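Local atomic coordinates of methylxanthine N3-demethylase NdmB (Pseudomonas putida, PDB entry 6ICL), a protein that catalyses the N3-demethylation of theobromine, and also of 3-methylxanthine, caffeine and theophylline, as a Rieske oxygenase with a [2Fe-2S] cluster and a non-heme iron. Residues 58-63 with 278-283; 180-185 with 317-322; 184-189 with 254-259; 200-205 with 312-317. All coordinates share one frame; numbering follows the deposited sequence.

Interaction 1: 58-63 with 278-283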
loop_
_atom_site.group_PDB
_atom_site.type_symbol
_atom_site.label_atom_id
_atom_site.label_comp_id
_atom_site.label_asym_id
_atom_site.label_seq_id
_atom_site.Cartn_x
_atom_site.Cartn_y
_atom_site.Cartn_z
ATOM N N GLY A 58 -16.797 -18.939 -9.286
ATOM C CA GLY A 58 -16.232 -19.850 -8.297
ATOM C C GLY A 58 -16.774 -19.542 -6.905
ATOM O O GLY A 58 -16.919 -18.381 -6.536
ATOM N N VAL A 59 -17.105 -20.606 -6.161
ATOM C CA VAL A 59 -17.491 -20.524 -4.757
ATOM C C VAL A 59 -16.844 -21.699 -4.050
ATOM O O VAL A 59 -16.476 -22.700 -4.668
ATOM C CB VAL A 59 -19.018 -20.572 -4.500
ATOM C CG1 VAL A 59 -19.724 -19.357 -5.083
ATOM C CG2 VAL A 59 -19.628 -21.892 -5.046
ATOM N N THR A 60 -16.719 -21.577 -2.732
ATOM C CA THR A 60 -16.191 -22.651 -1.910
ATOM C C THR A 60 -17.234 -23.026 -0.865
ATOM O O THR A 60 -17.800 -22.151 -0.205
ATOM C CB THR A 60 -14.857 -22.232 -1.282
ATOM O OG1 THR A 60 -13.937 -21.939 -2.347
ATOM C CG2 THR A 60 -14.271 -23.361 -0.433
ATOM N N LEU A 61 -17.532 -24.323 -0.767
ATOM C CA LEU A 61 -18.554 -24.839 0.139
ATOM C C LEU A 61 -17.983 -26.073 0.805
ATOM O O LEU A 61 -17.628 -27.034 0.116
ATOM C CB LEU A 61 -19.852 -25.201 -0.585
ATOM C CG LEU A 61 -20.936 -25.815 0.320
ATOM C CD1 LEU A 61 -21.270 -24.894 1.497
ATOM C CD2 LEU A 61 -22.208 -26.097 -0.492
ATOM N N LEU A 62 -17.904 -26.041 2.134
ATOM C CA LEU A 62 -17.400 -27.165 2.917
ATOM C C LEU A 62 -16.018 -27.574 2.430
ATOM O O LEU A 62 -15.681 -28.752 2.377
ATOM C CB LEU A 62 -18.380 -28.350 2.882
ATOM C CG LEU A 62 -19.683 -28.121 3.660
ATOM C CD1 LEU A 62 -20.682 -29.256 3.418
ATOM C CD2 LEU A 62 -19.390 -27.986 5.138
ATOM N N GLY A 63 -15.201 -26.582 2.082
ATOM C CA GLY A 63 -13.869 -26.856 1.593
ATOM C C GLY A 63 -13.800 -27.242 0.133
ATOM O O GLY A 63 -12.697 -27.297 -0.420
ATOM N N SER A 278 -23.175 -19.851 5.768
ATOM C CA SER A 278 -22.712 -20.911 4.889
ATOM C C SER A 278 -21.345 -21.418 5.330
ATOM O O SER A 278 -20.425 -20.613 5.513
ATOM C CB SER A 278 -22.635 -20.391 3.462
ATOM O OG SER A 278 -22.249 -21.431 2.588
ATOM N N PRO A 279 -21.166 -22.735 5.516
ATOM C CA PRO A 279 -19.866 -23.253 5.950
ATOM C C PRO A 279 -18.852 -23.284 4.810
ATOM O O PRO A 279 -18.673 -24.309 4.151
ATOM C CB PRO A 279 -20.205 -24.667 6.436
ATOM C CG PRO A 279 -21.384 -25.062 5.517
ATOM C CD PRO A 279 -22.171 -23.803 5.312
ATOM N N VAL A 280 -18.165 -22.167 4.601
ATOM C CA VAL A 280 -17.222 -22.041 3.491
ATOM C C VAL A 280 -16.061 -23.016 3.653
ATOM O O VAL A 280 -15.754 -23.797 2.749
ATOM C CB VAL A 280 -16.720 -20.589 3.390
ATOM C CG1 VAL A 280 -15.562 -20.508 2.408
ATOM C CG2 VAL A 280 -17.882 -19.667 2.946
ATOM N N ASP A 281 -15.375 -22.955 4.785
ATOM C CA ASP A 281 -14.256 -23.845 5.064
ATOM C C ASP A 281 -14.106 -23.927 6.576
ATOM O O ASP A 281 -14.969 -23.464 7.332
ATOM C CB ASP A 281 -12.960 -23.367 4.389
ATOM C CG ASP A 281 -12.573 -21.941 4.792
ATOM O OD1 ASP A 281 -13.099 -21.420 5.804
ATOM O OD2 ASP A 281 -11.745 -21.317 4.092
ATOM N N ASN A 282 -12.978 -24.469 7.017
ATOM C CA ASN A 282 -12.767 -24.720 8.437
ATOM C C ASN A 282 -12.532 -23.455 9.249
ATOM O O ASN A 282 -12.489 -23.549 10.478
ATOM C CB ASN A 282 -11.589 -25.676 8.633
ATOM C CG ASN A 282 -10.273 -25.074 8.185
ATOM O OD1 ASN A 282 -10.084 -24.758 7.006
ATOM N ND2 ASN A 282 -9.345 -24.920 9.123
ATOM N N LYS A 283 -12.396 -22.277 8.616
ATOM C CA LYS A 283 -12.060 -21.067 9.364
ATOM C C LYS A 283 -12.923 -19.856 9.022
ATOM O O LYS A 283 -12.621 -18.749 9.479
ATOM C CB LYS A 283 -10.581 -20.711 9.175
ATOM C CG LYS A 283 -10.052 -20.831 7.749
ATOM C CD LYS A 283 -10.595 -19.751 6.822
ATOM C CE LYS A 283 -9.798 -19.641 5.497
ATOM N NZ LYS A 283 -10.549 -18.857 4.454
HETATM O O HOH W 1 -20.318 -21.440 0.588
#
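Leu62 and Gly63 form the tight turn of the hairpin that leaves strand 57-61, and this turn of the Rieske domain docks on Pro279 and Val280, in the C-terminal part of strand 270-281 of the catalytic domain: a domain-domain seam within one chain. The two strand ends run at 99° to each other, so the sheets do not merge but meet through two backbone bonds. Leu62 N donates a hydrogen bond to Pro279 O at 2.8 Å, nearly in line with the carbonyl bond, and Gly63 N donates to Val280 O at 2.9 Å. The inverse gamma turn centred on Pro279 presents these two carbonyls to the turn. Beside them Leu62 lays CD2 obliquely across the proline ring, 3.6 Å from Pro279 CG, while Leu61, with CG anti to its backbone N (chi1 177°), brings CD1 to 4.0 Å from Pro279 CG. An alanine in place of Leu62 would probably uncover this part of the proline ring and open a gap beside the two backbone bonds. A water bridges the seam, donating to Thr60 O at 2.7 Å and to Ser278 OG at 2.8 Å; Ser278 OG is also bonded to Pro39 O. Gly63 has backbone angles that would jam a CB against the preceding carbonyl. Because both hydrogen bonds between the segments are backbone ones, the docking probably depends more on turn shape than on particular polar side chains.

Interaction 2: 180-185 with 317-322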
loop_
_atom_site.group_PDB
_atom_site.type_symbol
_atom_site.label_atom_id
_atom_site.label_comp_id
_atom_site.label_asym_id
_atom_site.label_seq_id
_atom_site.Cartn_x
_atom_site.Cartn_y
_atom_site.Cartn_z
ATOM N N ILE A 180 -18.385 -12.136 4.900
ATOM C CA ILE A 180 -17.529 -13.185 5.454
ATOM C C ILE A 180 -17.190 -12.801 6.892
ATOM O O ILE A 180 -16.872 -11.637 7.173
ATOM C CB ILE A 180 -16.252 -13.359 4.606
ATOM C CG1 ILE A 180 -16.588 -13.961 3.240
ATOM C CG2 ILE A 180 -15.185 -14.192 5.333
ATOM C CD1 ILE A 180 -16.462 -15.482 3.186
ATOM N N TRP A 181 -17.306 -13.758 7.814
ATOM C CA TRP A 181 -16.697 -13.655 9.140
ATOM C C TRP A 181 -15.658 -14.756 9.259
ATOM O O TRP A 181 -15.865 -15.871 8.753
ATOM C CB TRP A 181 -17.723 -13.800 10.288
ATOM C CG TRP A 181 -18.496 -12.541 10.644
ATOM C CD1 TRP A 181 -18.443 -11.332 10.008
ATOM C CD2 TRP A 181 -19.422 -12.374 11.744
ATOM N NE1 TRP A 181 -19.287 -10.427 10.631
ATOM C CE2 TRP A 181 -19.883 -11.035 11.708
ATOM C CE3 TRP A 181 -19.895 -13.225 12.756
ATOM C CZ2 TRP A 181 -20.795 -10.529 12.639
ATOM C CZ3 TRP A 181 -20.811 -12.725 13.676
ATOM C CH2 TRP A 181 -21.249 -11.390 13.614
ATOM N N GLU A 182 -14.546 -14.448 9.932
ATOM C CA GLU A 182 -13.499 -15.441 10.203
ATOM C C GLU A 182 -13.837 -16.209 11.487
ATOM O O GLU A 182 -13.193 -16.092 12.541
ATOM C CB GLU A 182 -12.135 -14.762 10.280
ATOM C CG GLU A 182 -11.752 -14.110 8.955
ATOM C CD GLU A 182 -10.568 -13.191 9.094
ATOM O OE1 GLU A 182 -9.470 -13.698 9.420
ATOM O OE2 GLU A 182 -10.739 -11.962 8.896
ATOM N N THR A 183 -14.905 -16.991 11.377
ATOM C CA THR A 183 -15.296 -17.965 12.380
ATOM C C THR A 183 -16.086 -19.040 11.652
ATOM O O THR A 183 -16.393 -18.903 10.470
ATOM C CB THR A 183 -16.132 -17.324 13.487
ATOM O OG1 THR A 183 -16.264 -18.237 14.588
ATOM C CG2 THR A 183 -17.527 -17.001 12.950
ATOM N N VAL A 184 -16.431 -20.109 12.364
ATOM C CA VAL A 184 -17.227 -21.173 11.779
ATOM C C VAL A 184 -18.705 -20.830 11.906
ATOM O O VAL A 184 -19.125 -20.004 12.731
ATOM C CB VAL A 184 -16.907 -22.534 12.419
ATOM C CG1 VAL A 184 -15.498 -22.951 12.030
ATOM C CG2 VAL A 184 -17.060 -22.462 13.947
ATOM N N ALA A 185 -19.512 -21.486 11.072
ATOM C CA ALA A 185 -20.928 -21.133 10.965
ATOM C C ALA A 185 -21.708 -21.357 12.267
ATOM O O ALA A 185 -22.678 -20.629 12.536
ATOM C CB ALA A 185 -21.571 -21.924 9.822
ATOM N N VAL A 317 -15.817 -9.459 18.332
ATOM C CA VAL A 317 -15.986 -10.307 19.513
ATOM C C VAL A 317 -16.107 -11.767 19.100
ATOM O O VAL A 317 -15.421 -12.646 19.641
ATOM C CB VAL A 317 -17.201 -9.838 20.333
ATOM C CG1 VAL A 317 -17.415 -10.755 21.553
ATOM C CG2 VAL A 317 -16.985 -8.381 20.766
ATOM N N ILE A 318 -16.925 -12.039 18.084
ATOM C CA ILE A 318 -17.140 -13.418 17.647
ATOM C C ILE A 318 -15.882 -13.970 16.992
ATOM O O ILE A 318 -15.529 -15.148 17.178
ATOM C CB ILE A 318 -18.357 -13.501 16.700
ATOM C CG1 ILE A 318 -19.695 -13.456 17.463
ATOM C CG2 ILE A 318 -18.357 -14.808 15.959
ATOM C CD1 ILE A 318 -19.738 -12.641 18.705
ATOM N N GLU A 319 -15.194 -13.149 16.196
ATOM C CA GLU A 319 -13.941 -13.615 15.607
ATOM C C GLU A 319 -12.848 -13.838 16.656
ATOM O O GLU A 319 -11.874 -14.535 16.373
ATOM C CB GLU A 319 -13.471 -12.624 14.531
ATOM C CG GLU A 319 -14.376 -12.703 13.271
ATOM C CD GLU A 319 -13.936 -11.803 12.113
ATOM O OE1 GLU A 319 -13.078 -10.921 12.319
ATOM O OE2 GLU A 319 -14.468 -11.975 10.988
ATOM N N SER A 320 -12.998 -13.288 17.868
ATOM C CA SER A 320 -12.027 -13.559 18.921
ATOM C C SER A 320 -12.235 -14.917 19.575
ATOM O O SER A 320 -11.349 -15.377 20.314
ATOM C CB SER A 320 -12.087 -12.478 19.996
ATOM O OG SER A 320 -13.098 -12.799 20.952
ATOM N N GLN A 321 -13.371 -15.565 19.333
ATOM C CA GLN A 321 -13.660 -16.823 20.001
ATOM C C GLN A 321 -12.735 -17.917 19.488
ATOM O O GLN A 321 -12.658 -18.160 18.282
ATOM C CB GLN A 321 -15.109 -17.231 19.777
ATOM C CG GLN A 321 -16.150 -16.384 20.516
ATOM C CD GLN A 321 -17.561 -16.872 20.206
ATOM O OE1 GLN A 321 -18.154 -16.481 19.208
ATOM N NE2 GLN A 321 -18.077 -17.775 21.034
ATOM N N TRP A 322 -12.045 -18.587 20.404
ATOM C CA TRP A 322 -11.080 -19.603 20.016
ATOM C C TRP A 322 -10.982 -20.732 21.037
ATOM O O TRP A 322 -11.133 -20.498 22.227
ATOM C CB TRP A 322 -9.715 -18.975 19.821
ATOM C CG TRP A 322 -9.101 -18.591 21.113
ATOM C CD1 TRP A 322 -9.376 -17.474 21.857
ATOM C CD2 TRP A 322 -8.106 -19.325 21.837
ATOM N NE1 TRP A 322 -8.589 -17.461 22.989
ATOM C CE2 TRP A 322 -7.806 -18.587 23.002
ATOM C CE3 TRP A 322 -7.425 -20.521 21.602
ATOM C CZ2 TRP A 322 -6.862 -19.017 23.944
ATOM C CZ3 TRP A 322 -6.485 -20.944 22.547
ATOM C CH2 TRP A 322 -6.220 -20.193 23.700
HETATM O O HOH W 2 -11.127 -15.378 13.778
HETATM O O HOH W 3 -14.466 -17.475 16.411
#
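Glu319 turns its CG opposite its own carbonyl carbon (chi1 -72°) and then runs extended, which carries the carboxylate from the helix to the backbone of Glu182, just past the end of strand 171-181. There Glu182 N donates to Glu319 OE2 at 2.7 Å, almost straight at 170°, arriving from above the carboxylate plane. Glu319 OE2 also takes a bond from Gln315 NE2, one turn back on the helix, and lies 3.8 Å from Trp181 CB. The indole and the carboxylate stand 77° apart. One residue earlier, Ile318 pushes its CG2 between two partners, Trp181 CE3 at 3.9 Å and Thr183 CG2 at 3.8 Å, while Tyr107 of the second subunit packs on the same isoleucine. Two waters fill in the polar side. One donates to both Glu182 O and Glu319 O; the other accepts from Thr183 OG1 at 2.7 Å and donates to Ile318 O and Gln321 O, linking the loop to these carbonyls. Glu182 OE2 comes within 4.3 Å of Glu319 OE1, a probably unfavourable pairing of like charges, but the two N-H groups on Glu319 OE2 are likely to offset it and help keep Glu319 ionised.

Interaction 3: 184-189 with 254-259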
loop_
_atom_site.group_PDB
_atom_site.type_symbol
_atom_site.label_atom_id
_atom_site.label_comp_id
_atom_site.label_asym_id
_atom_site.label_seq_id
_atom_site.Cartn_x
_atom_site.Cartn_y
_atom_site.Cartn_z
ATOM N N VAL A 184 -16.431 -20.109 12.364
ATOM C CA VAL A 184 -17.227 -21.173 11.779
ATOM C C VAL A 184 -18.705 -20.830 11.906
ATOM O O VAL A 184 -19.125 -20.004 12.731
ATOM C CB VAL A 184 -16.907 -22.534 12.419
ATOM C CG1 VAL A 184 -15.498 -22.951 12.030
ATOM C CG2 VAL A 184 -17.060 -22.462 13.947
ATOM N N ALA A 185 -19.512 -21.486 11.072
ATOM C CA ALA A 185 -20.928 -21.133 10.965
ATOM C C ALA A 185 -21.708 -21.357 12.267
ATOM O O ALA A 185 -22.678 -20.629 12.536
ATOM C CB ALA A 185 -21.571 -21.924 9.822
ATOM N N GLU A 186 -21.321 -22.343 13.089
ATOM C CA GLU A 186 -22.020 -22.529 14.372
ATOM C C GLU A 186 -21.894 -21.297 15.258
ATOM O O GLU A 186 -22.859 -20.902 15.921
ATOM C CB GLU A 186 -21.490 -23.763 15.123
ATOM C CG GLU A 186 -21.802 -25.108 14.473
ATOM C CD GLU A 186 -20.827 -25.450 13.336
ATOM O OE1 GLU A 186 -21.124 -26.376 12.544
ATOM O OE2 GLU A 186 -19.761 -24.795 13.235
ATOM N N ARG A 187 -20.707 -20.676 15.296
ATOM C CA ARG A 187 -20.533 -19.488 16.127
ATOM C C ARG A 187 -21.413 -18.354 15.642
ATOM O O ARG A 187 -21.903 -17.543 16.451
ATOM C CB ARG A 187 -19.076 -19.025 16.123
ATOM C CG ARG A 187 -18.058 -20.043 16.572
ATOM C CD ARG A 187 -18.015 -20.126 18.053
ATOM N NE ARG A 187 -16.828 -20.830 18.529
ATOM C CZ ARG A 187 -16.704 -21.244 19.784
ATOM N NH1 ARG A 187 -17.700 -21.015 20.632
ATOM N NH2 ARG A 187 -15.613 -21.895 20.179
ATOM N N ARG A 188 -21.580 -18.237 14.323
ATOM C CA ARG A 188 -22.434 -17.172 13.794
ATOM C C ARG A 188 -23.899 -17.401 14.171
ATOM O O ARG A 188 -24.605 -16.460 14.551
ATOM C CB ARG A 188 -22.285 -17.068 12.276
ATOM C CG ARG A 188 -22.475 -15.643 11.752
ATOM C CD ARG A 188 -23.931 -15.363 11.555
ATOM N NE ARG A 188 -24.250 -13.938 11.466
ATOM C CZ ARG A 188 -24.451 -13.147 12.516
ATOM N NH1 ARG A 188 -24.337 -13.623 13.754
ATOM N NH2 ARG A 188 -24.755 -11.875 12.329
ATOM N N TRP A 189 -24.372 -18.640 14.053
ATOM C CA TRP A 189 -25.748 -18.960 14.420
ATOM C C TRP A 189 -26.006 -18.672 15.898
ATOM O O TRP A 189 -26.975 -17.987 16.253
ATOM C CB TRP A 189 -26.030 -20.429 14.090
ATOM C CG TRP A 189 -27.475 -20.777 14.142
ATOM C CD1 TRP A 189 -28.343 -20.812 13.097
ATOM C CD2 TRP A 189 -28.229 -21.149 15.306
ATOM N NE1 TRP A 189 -29.594 -21.195 13.531
ATOM C CE2 TRP A 189 -29.549 -21.405 14.886
ATOM C CE3 TRP A 189 -27.911 -21.294 16.664
ATOM C CZ2 TRP A 189 -30.564 -21.791 15.775
ATOM C CZ3 TRP A 189 -28.932 -21.691 17.554
ATOM C CH2 TRP A 189 -30.230 -21.930 17.100
ATOM N N MET A 254 -32.211 -26.223 10.233
ATOM C CA MET A 254 -30.875 -26.732 10.488
ATOM C C MET A 254 -30.097 -26.904 9.179
ATOM O O MET A 254 -30.678 -27.232 8.140
ATOM C CB MET A 254 -30.963 -28.050 11.241
ATOM C CG MET A 254 -31.632 -27.905 12.610
ATOM S SD MET A 254 -30.585 -27.062 13.815
ATOM C CE MET A 254 -29.351 -28.340 14.071
ATOM N N PRO A 255 -28.765 -26.726 9.225
ATOM C CA PRO A 255 -27.955 -26.508 10.421
ATOM C C PRO A 255 -27.665 -25.062 10.750
ATOM O O PRO A 255 -27.151 -24.840 11.829
ATOM C CB PRO A 255 -26.649 -27.233 10.093
ATOM C CG PRO A 255 -26.783 -27.715 8.633
ATOM C CD PRO A 255 -27.915 -26.946 8.047
ATOM N N TYR A 256 -28.030 -24.088 9.900
ATOM C CA TYR A 256 -27.451 -22.757 10.092
ATOM C C TYR A 256 -28.378 -21.594 9.758
ATOM O O TYR A 256 -27.878 -20.484 9.527
ATOM C CB TYR A 256 -26.190 -22.593 9.220
ATOM C CG TYR A 256 -25.060 -23.560 9.490
ATOM C CD1 TYR A 256 -24.479 -23.651 10.758
ATOM C CD2 TYR A 256 -24.541 -24.351 8.474
ATOM C CE1 TYR A 256 -23.432 -24.521 11.013
ATOM C CE2 TYR A 256 -23.485 -25.220 8.724
ATOM C CZ TYR A 256 -22.935 -25.292 9.998
ATOM O OH TYR A 256 -21.885 -26.150 10.262
ATOM N N SER A 257 -29.691 -21.780 9.716
ATOM C CA SER A 257 -30.572 -20.687 9.354
ATOM C C SER A 257 -31.367 -20.190 10.553
ATOM O O SER A 257 -31.625 -20.928 11.516
ATOM C CB SER A 257 -31.528 -21.104 8.238
ATOM O OG SER A 257 -30.784 -21.629 7.158
ATOM N N VAL A 258 -31.758 -18.921 10.479
ATOM C CA VAL A 258 -32.617 -18.287 11.482
ATOM C C VAL A 258 -33.626 -17.414 10.756
ATOM O O VAL A 258 -33.242 -16.492 10.029
ATOM C CB VAL A 258 -31.848 -17.419 12.497
ATOM C CG1 VAL A 258 -32.848 -16.781 13.499
ATOM C CG2 VAL A 258 -30.808 -18.221 13.228
ATOM N N ASN A 259 -34.910 -17.679 10.968
ATOM C CA ASN A 259 -35.969 -16.769 10.562
ATOM C C ASN A 259 -36.566 -16.182 11.837
ATOM O O ASN A 259 -37.200 -16.904 12.619
ATOM C CB ASN A 259 -37.025 -17.495 9.721
ATOM C CG ASN A 259 -38.090 -16.557 9.194
ATOM O OD1 ASN A 259 -37.976 -16.019 8.080
ATOM N ND2 ASN A 259 -39.133 -16.338 9.994
#
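Tyr256 meets Ala185 and Glu186 where helix 185-192 packs against the large antiparallel sheet of the catalytic domain, the helix-grip fold common to Rieske oxygenases. From CB, a chi1 of -60° sets CG opposite the carbonyl carbon and sends the ring toward the start of the helix. CD1 and CE1 then pass under Ala185 CB, which is 3.4 Å from Tyr256 CE1 and makes a CH-pi contact over the face, 15° off the ring normal. Pro255 CB covers the opposite face, so the ring is clamped between the two. Near the tip, Tyr256 CZ lies 3.3 Å from Glu186 OE1, and OH donates to that oxygen; the modelled separation is so short that its exact length is doubtful. A phenylalanine in place of Tyr256 would probably leave the buried Glu186 OE1 without this hydroxyl mate. One helical turn on, Trp189, stacked on Phe342 of helix 337-355, reaches the beginning of strand 257-264. Val258 CG2 packs obliquely against the indole, 3.6 Å from Trp189 CD1. The indole N-H finishes the contact: Trp189 NE1 donates to Ser257 O at 2.9 Å, approaching 62° out of the carbonyl plane.

Interaction 4: 200-205 with 312-317. With FE (Fe (III) ion), chain C.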
loop_
_atom_site.group_PDB
_atom_site.type_symbol
_atom_site.label_atom_id
_atom_site.label_comp_id
_atom_site.label_asym_id
_atom_site.label_seq_id
_atom_site.Cartn_x
_atom_site.Cartn_y
_atom_site.Cartn_z
ATOM N N PHE A 200 -23.374 -5.909 26.428
ATOM C CA PHE A 200 -21.926 -5.768 26.340
ATOM C C PHE A 200 -21.442 -5.514 24.922
ATOM O O PHE A 200 -20.495 -4.742 24.727
ATOM C CB PHE A 200 -21.269 -7.018 26.957
ATOM C CG PHE A 200 -21.898 -7.381 28.294
ATOM C CD1 PHE A 200 -21.539 -6.693 29.453
ATOM C CD2 PHE A 200 -22.928 -8.323 28.367
ATOM C CE1 PHE A 200 -22.175 -6.974 30.678
ATOM C CE2 PHE A 200 -23.561 -8.612 29.587
ATOM C CZ PHE A 200 -23.182 -7.949 30.730
ATOM N N VAL A 201 -22.072 -6.135 23.928
ATOM C CA VAL A 201 -21.655 -5.942 22.539
ATOM C C VAL A 201 -22.386 -4.765 21.894
ATOM O O VAL A 201 -21.796 -4.023 21.098
ATOM C CB VAL A 201 -21.874 -7.244 21.741
ATOM C CG1 VAL A 201 -21.489 -7.059 20.249
ATOM C CG2 VAL A 201 -21.090 -8.397 22.371
ATOM N N HIS A 202 -23.670 -4.565 22.244
ATOM C CA HIS A 202 -24.529 -3.586 21.573
ATOM C C HIS A 202 -25.078 -2.504 22.505
ATOM O O HIS A 202 -26.229 -2.094 22.324
ATOM C CB HIS A 202 -25.728 -4.294 20.910
ATOM C CG HIS A 202 -25.363 -5.414 19.977
ATOM N ND1 HIS A 202 -24.568 -5.230 18.859
ATOM C CD2 HIS A 202 -25.695 -6.732 19.983
ATOM C CE1 HIS A 202 -24.428 -6.385 18.223
ATOM N NE2 HIS A 202 -25.091 -7.320 18.890
ATOM N N PRO A 203 -24.326 -1.990 23.489
ATOM C CA PRO A 203 -24.989 -1.153 24.512
ATOM C C PRO A 203 -25.654 0.101 23.958
ATOM O O PRO A 203 -26.786 0.415 24.348
ATOM C CB PRO A 203 -23.852 -0.814 25.487
ATOM C CG PRO A 203 -22.602 -0.957 24.692
ATOM C CD PRO A 203 -22.874 -2.084 23.723
ATOM N N GLY A 204 -25.010 0.820 23.051
ATOM C CA GLY A 204 -25.653 1.995 22.500
ATOM C C GLY A 204 -26.463 1.774 21.237
ATOM O O GLY A 204 -26.864 2.749 20.592
ATOM N N THR A 205 -26.729 0.534 20.861
ATOM C CA THR A 205 -27.372 0.254 19.582
ATOM C C THR A 205 -28.648 -0.551 19.707
ATOM O O THR A 205 -29.615 -0.269 19.004
ATOM C CB THR A 205 -26.395 -0.495 18.664
ATOM O OG1 THR A 205 -25.235 0.313 18.469
ATOM C CG2 THR A 205 -27.027 -0.766 17.331
ATOM N N ASP A 312 -21.057 -4.996 12.755
ATOM C CA ASP A 312 -19.695 -4.565 13.044
ATOM C C ASP A 312 -19.396 -4.559 14.536
ATOM O O ASP A 312 -18.225 -4.657 14.908
ATOM C CB ASP A 312 -19.419 -3.172 12.461
ATOM C CG ASP A 312 -19.248 -3.199 10.951
ATOM O OD1 ASP A 312 -18.915 -4.274 10.382
ATOM O OD2 ASP A 312 -19.458 -2.128 10.337
ATOM N N GLU A 313 -20.420 -4.473 15.393
ATOM C CA GLU A 313 -20.183 -4.636 16.833
ATOM C C GLU A 313 -19.922 -6.101 17.194
ATOM O O GLU A 313 -19.001 -6.399 17.958
ATOM C CB GLU A 313 -21.369 -4.070 17.622
ATOM C CG GLU A 313 -21.471 -2.567 17.488
ATOM C CD GLU A 313 -22.778 -2.017 18.006
ATOM O OE1 GLU A 313 -23.753 -2.785 18.164
ATOM O OE2 GLU A 313 -22.829 -0.801 18.238
ATOM N N ASP A 314 -20.692 -7.028 16.624
ATOM C CA ASP A 314 -20.491 -8.450 16.903
ATOM C C ASP A 314 -19.179 -8.971 16.329
ATOM O O ASP A 314 -18.517 -9.812 16.950
ATOM C CB ASP A 314 -21.641 -9.265 16.322
ATOM C CG ASP A 314 -22.919 -9.198 17.160
ATOM O OD1 ASP A 314 -22.864 -9.334 18.401
ATOM O OD2 ASP A 314 -23.985 -9.039 16.562
ATOM N N GLN A 315 -18.811 -8.532 15.118
ATOM C CA GLN A 315 -17.760 -9.205 14.361
ATOM C C GLN A 315 -16.460 -9.413 15.142
ATOM O O GLN A 315 -15.990 -10.555 15.215
ATOM C CB GLN A 315 -17.466 -8.447 13.056
ATOM C CG GLN A 315 -16.399 -9.195 12.210
ATOM C CD GLN A 315 -16.202 -8.604 10.811
ATOM O OE1 GLN A 315 -16.732 -7.543 10.520
ATOM N NE2 GLN A 315 -15.455 -9.316 9.936
ATOM N N PRO A 316 -15.828 -8.391 15.722
ATOM C CA PRO A 316 -14.540 -8.653 16.388
ATOM C C PRO A 316 -14.675 -9.502 17.646
ATOM O O PRO A 316 -13.736 -10.222 17.993
ATOM C CB PRO A 316 -14.016 -7.249 16.707
ATOM C CG PRO A 316 -15.265 -6.399 16.773
ATOM C CD PRO A 316 -16.176 -6.959 15.739
ATOM N N VAL A 317 -15.817 -9.459 18.332
ATOM C CA VAL A 317 -15.986 -10.307 19.513
ATOM C C VAL A 317 -16.107 -11.767 19.100
ATOM O O VAL A 317 -15.421 -12.646 19.641
ATOM C CB VAL A 317 -17.201 -9.838 20.333
ATOM C CG1 VAL A 317 -17.415 -10.755 21.553
ATOM C CG2 VAL A 317 -16.985 -8.381 20.766
HETATM FE FE FE C . -25.195 -9.138 18.365
HETATM O O HOH W 4 -26.898 -9.742 17.342
#
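His202 and Asp314 face the iron with their flat groups at right angles: imidazole and carboxylate planes are 87° apart, the ring pointing its NE2 at the metal and the carboxylate gripping it with both oxygens. The iron lies 1.9 Å from His202 NE2, 2.3 Å from Asp314 OD1 and 2.2 Å from Asp314 OD2. His197 completes the facial triad of two histidines and one carboxylate found in mononuclear non-heme iron oxygenases, and a water 2.1 Å from the iron takes a further position. His202 CG lies opposite its carbonyl carbon (chi1 -54°), which turns the ring between the iron and Glu313, whose carboxylate is tilted 38° from the ring. His202 ND1 donates in the ring plane to Glu313 OE1 at 2.7 Å, on the anti side of that oxygen. Thr205 and Glu313 approach each other from opposite directions, and Thr205 OG1 donates to the syn lone pair of Glu313 OE2, also at 2.7 Å. Being held at both nitrogens probably fixes the ring's rotation. Val201 CG1 covers one ring face and touches Asp314 OD1 at 3.2 Å; Asn191 ND2 bonds that same oxygen. The site sits where the end of helix 198-201 and its following loop lean on helix 300-319. Trp181 of strand 171-181 backs Asp314, and Pro106, Tyr107 and His108 of the second subunit pack on Val201, Val317 and Phe200, bringing its cluster pocket beside the iron helices.

Overall arrangement
From the N terminus, the first loop to open is that of interaction 1, which starts in the Rieske domain and closes more than 200 residues later at the end of strand 270-281. Interactions 2 and 3 both set out from the segment joining strand 171-181 to helix 185-192, sharing Val184 and Ala185. Interaction 3 closes first, at strand 257-264, wholly within the span of interaction 1; interaction 2 closes beyond it, on helix 300-319, and so crosses interaction 1. Interaction 4 falls within the span of interaction 2, shares Val317 with it, and crosses interactions 1 and 3. Together they tie Rieske domain, catalytic sheet, its helices and the iron site into one unit.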